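Local coordinates for protein TcpB (PDB 4LQC) that belongs to the bacterial TIR-domain proteins, whose compact alpha/beta fold is widely used for protein association in innate immune signalling, at residues A20-L25 with I36-Y41. The protein carries 2 engineered substitutions. Residues are numbered along the deposited sequence; the frame is centred on the assembly and turned at random.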
loop_
_atom_site.group_PDB
_atom_site.type_symbol
_atom_site.label_atom_id
_atom_site.label_comp_id
_atom_site.label_asym_id
_atom_site.label_seq_id
_atom_site.Cartn_x
_atom_site.Cartn_y
_atom_site.Cartn_z
ATOM N N ALA B 20 12.125 -7.533 -6.575
ATOM C CA ALA B 20 11.823 -6.123 -6.347
ATOM C C ALA B 20 12.060 -5.754 -4.879
ATOM O O ALA B 20 13.206 -5.738 -4.423
ATOM C CB ALA B 20 10.408 -5.797 -6.776
ATOM N N PHE B 21 10.985 -5.472 -4.141
ATOM C CA PHE B 21 11.102 -5.058 -2.739
ATOM C C PHE B 21 11.905 -6.020 -1.863
ATOM O O PHE B 21 12.705 -5.570 -1.041
ATOM C CB PHE B 21 9.727 -4.795 -2.089
ATOM C CG PHE B 21 9.807 -4.519 -0.598
ATOM C CD1 PHE B 21 10.359 -3.334 -0.129
ATOM C CD2 PHE B 21 9.363 -5.459 0.327
ATOM C CE1 PHE B 21 10.452 -3.080 1.239
ATOM C CE2 PHE B 21 9.455 -5.209 1.696
ATOM C CZ PHE B 21 10.006 -4.015 2.147
ATOM N N VAL B 22 11.697 -7.328 -2.018
ATOM C CA VAL B 22 12.416 -8.285 -1.175
ATOM C C VAL B 22 13.941 -8.161 -1.348
ATOM O O VAL B 22 14.681 -8.121 -0.366
ATOM C CB VAL B 22 11.942 -9.746 -1.404
ATOM C CG1 VAL B 22 12.685 -10.709 -0.477
ATOM C CG2 VAL B 22 10.437 -9.855 -1.205
ATOM N N GLN B 23 14.423 -8.072 -2.580
ATOM C CA GLN B 23 15.872 -7.959 -2.764
ATOM C C GLN B 23 16.408 -6.650 -2.187
ATOM O O GLN B 23 17.460 -6.637 -1.536
ATOM C CB GLN B 23 16.277 -8.109 -4.231
ATOM C CG GLN B 23 17.723 -8.573 -4.413
ATOM C CD GLN B 23 18.184 -8.519 -5.856
ATOM O OE1 GLN B 23 17.568 -7.853 -6.691
ATOM N NE2 GLN B 23 19.285 -9.208 -6.156
ATOM N N ASP B 24 15.695 -5.556 -2.434
ATOM C CA ASP B 24 15.969 -4.285 -1.770
ATOM C C ASP B 24 16.155 -4.449 -0.260
ATOM O O ASP B 24 17.159 -4.014 0.295
ATOM C CB ASP B 24 14.797 -3.320 -1.971
ATOM C CG ASP B 24 14.613 -2.888 -3.416
ATOM O OD1 ASP B 24 13.762 -1.991 -3.641
ATOM O OD2 ASP B 24 15.294 -3.441 -4.308
ATOM N N LEU B 25 15.171 -5.063 0.401
ATOM C CA LEU B 25 15.184 -5.224 1.858
ATOM C C LEU B 25 16.245 -6.219 2.343
ATOM O O LEU B 25 16.797 -6.061 3.434
ATOM C CB LEU B 25 13.806 -5.648 2.362
ATOM C CG LEU B 25 13.685 -5.865 3.869
ATOM C CD1 LEU B 25 14.158 -4.654 4.669
ATOM C CD2 LEU B 25 12.249 -6.215 4.224
ATOM N N ILE B 36 20.324 -12.918 7.057
ATOM C CA ILE B 36 18.964 -13.150 6.536
ATOM C C ILE B 36 18.891 -14.292 5.540
ATOM O O ILE B 36 19.653 -14.312 4.552
ATOM C CB ILE B 36 18.422 -11.919 5.787
ATOM C CG1 ILE B 36 18.776 -10.648 6.538
ATOM C CG2 ILE B 36 16.898 -11.992 5.618
ATOM C CD1 ILE B 36 19.512 -9.719 5.683
ATOM N N PHE B 37 17.979 -15.230 5.805
ATOM C CA PHE B 37 17.616 -16.271 4.850
ATOM C C PHE B 37 16.573 -15.716 3.883
ATOM O O PHE B 37 15.628 -15.023 4.289
ATOM C CB PHE B 37 17.023 -17.497 5.563
ATOM C CG PHE B 37 18.043 -18.367 6.256
ATOM C CD1 PHE B 37 19.033 -19.002 5.530
ATOM C CD2 PHE B 37 17.989 -18.566 7.626
ATOM C CE1 PHE B 37 19.959 -19.804 6.154
ATOM C CE2 PHE B 37 18.908 -19.370 8.258
ATOM C CZ PHE B 37 19.895 -19.993 7.520
ATOM N N TYR B 38 16.723 -16.050 2.609
ATOM C CA TYR B 38 15.937 -15.416 1.564
ATOM C C TYR B 38 15.547 -16.401 0.466
ATOM O O TYR B 38 14.360 -16.662 0.255
ATOM C CB TYR B 38 16.766 -14.236 1.037
ATOM C CG TYR B 38 16.487 -13.681 -0.334
ATOM C CD1 TYR B 38 15.197 -13.429 -0.772
ATOM C CD2 TYR B 38 17.545 -13.314 -1.156
ATOM C CE1 TYR B 38 14.970 -12.878 -2.026
ATOM C CE2 TYR B 38 17.335 -12.774 -2.388
ATOM C CZ TYR B 38 16.049 -12.549 -2.829
ATOM O OH TYR B 38 15.853 -11.995 -4.081
ATOM N N ASP B 39 16.547 -16.968 -0.204
ATOM C CA ASP B 39 16.308 -17.803 -1.387
ATOM C C ASP B 39 15.359 -18.989 -1.197
ATOM O O ASP B 39 14.594 -19.306 -2.111
ATOM C CB ASP B 39 17.624 -18.318 -1.978
ATOM C CG ASP B 39 17.400 -19.244 -3.157
ATOM O OD1 ASP B 39 16.987 -18.761 -4.227
ATOM O OD2 ASP B 39 17.624 -20.459 -3.020
ATOM N N ALA B 40 15.419 -19.641 -0.033
ATOM C CA ALA B 40 14.627 -20.850 0.222
ATOM C C ALA B 40 13.243 -20.542 0.757
ATOM O O ALA B 40 12.469 -21.444 1.079
ATOM C CB ALA B 40 15.368 -21.803 1.184
ATOM N N TYR B 41 12.927 -19.259 0.857
ATOM C CA TYR B 41 11.659 -18.860 1.437
ATOM C C TYR B 41 10.749 -18.177 0.437
ATOM O O TYR B 41 9.873 -17.408 0.809
ATOM C CB TYR B 41 11.897 -18.018 2.693
ATOM C CG TYR B 41 12.505 -18.883 3.768
ATOM C CD1 TYR B 41 11.702 -19.716 4.539
ATOM C CD2 TYR B 41 13.875 -18.928 3.965
ATOM C CE1 TYR B 41 12.245 -20.539 5.494
ATOM C CE2 TYR B 41 14.430 -19.752 4.934
ATOM C CZ TYR B 41 13.607 -20.555 5.687
ATOM O OH TYR B 41 14.134 -21.388 6.642
#
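The phenol oxygen of Tyr38 reaches the helix of residues 18-31 at two kinds of site: it donates a hydrogen bond to the backbone O of Lys18, and it lies against the aliphatic part of Gln23. Tyr38 OH is 3.9 Å from both CB and CG of Gln23, a loose van der Waals approach rather than a polar bond. The pair belongs to a beta-alpha-beta crossover of the TIR fold, in which helix 18-31 links strand 7-14 to strand 36-43, an outermost strand of the chain's parallel sheet. No hydrogen bond joins segments 20-25 and 36-41 directly, and their backbones stay apart, with Val22 CA and Tyr38 CA separated by 8.4 Å; side chains must therefore span the gap. Tyr38 does so with its CG anti to the backbone N (chi1 158°), a torsion that sets the ring against Val22 CG1. Lys18 also makes a cation-pi contact with this ring, and a long, weak ion pair to Asp39 OD1. Beyond Tyr38 the strand is interrupted by a type I beta turn: Asp39 and Ala40 have the expected backbone angles, and Tyr41 N bonds to Tyr38 O at 3.0 Å. On the helix, the second partner of the ring, Val22, is buried and also touches His13 and Val66, so the contact continues inwards to the central strands. Its CG1, anti to the backbone N (chi1 -178°), approaches the tyrosine ring obliquely at its CD1-CE1 bond, 3.7 Å from Tyr38 CD1 and, at the closest approach between the segments, 3.5 Å from Tyr38 CE1.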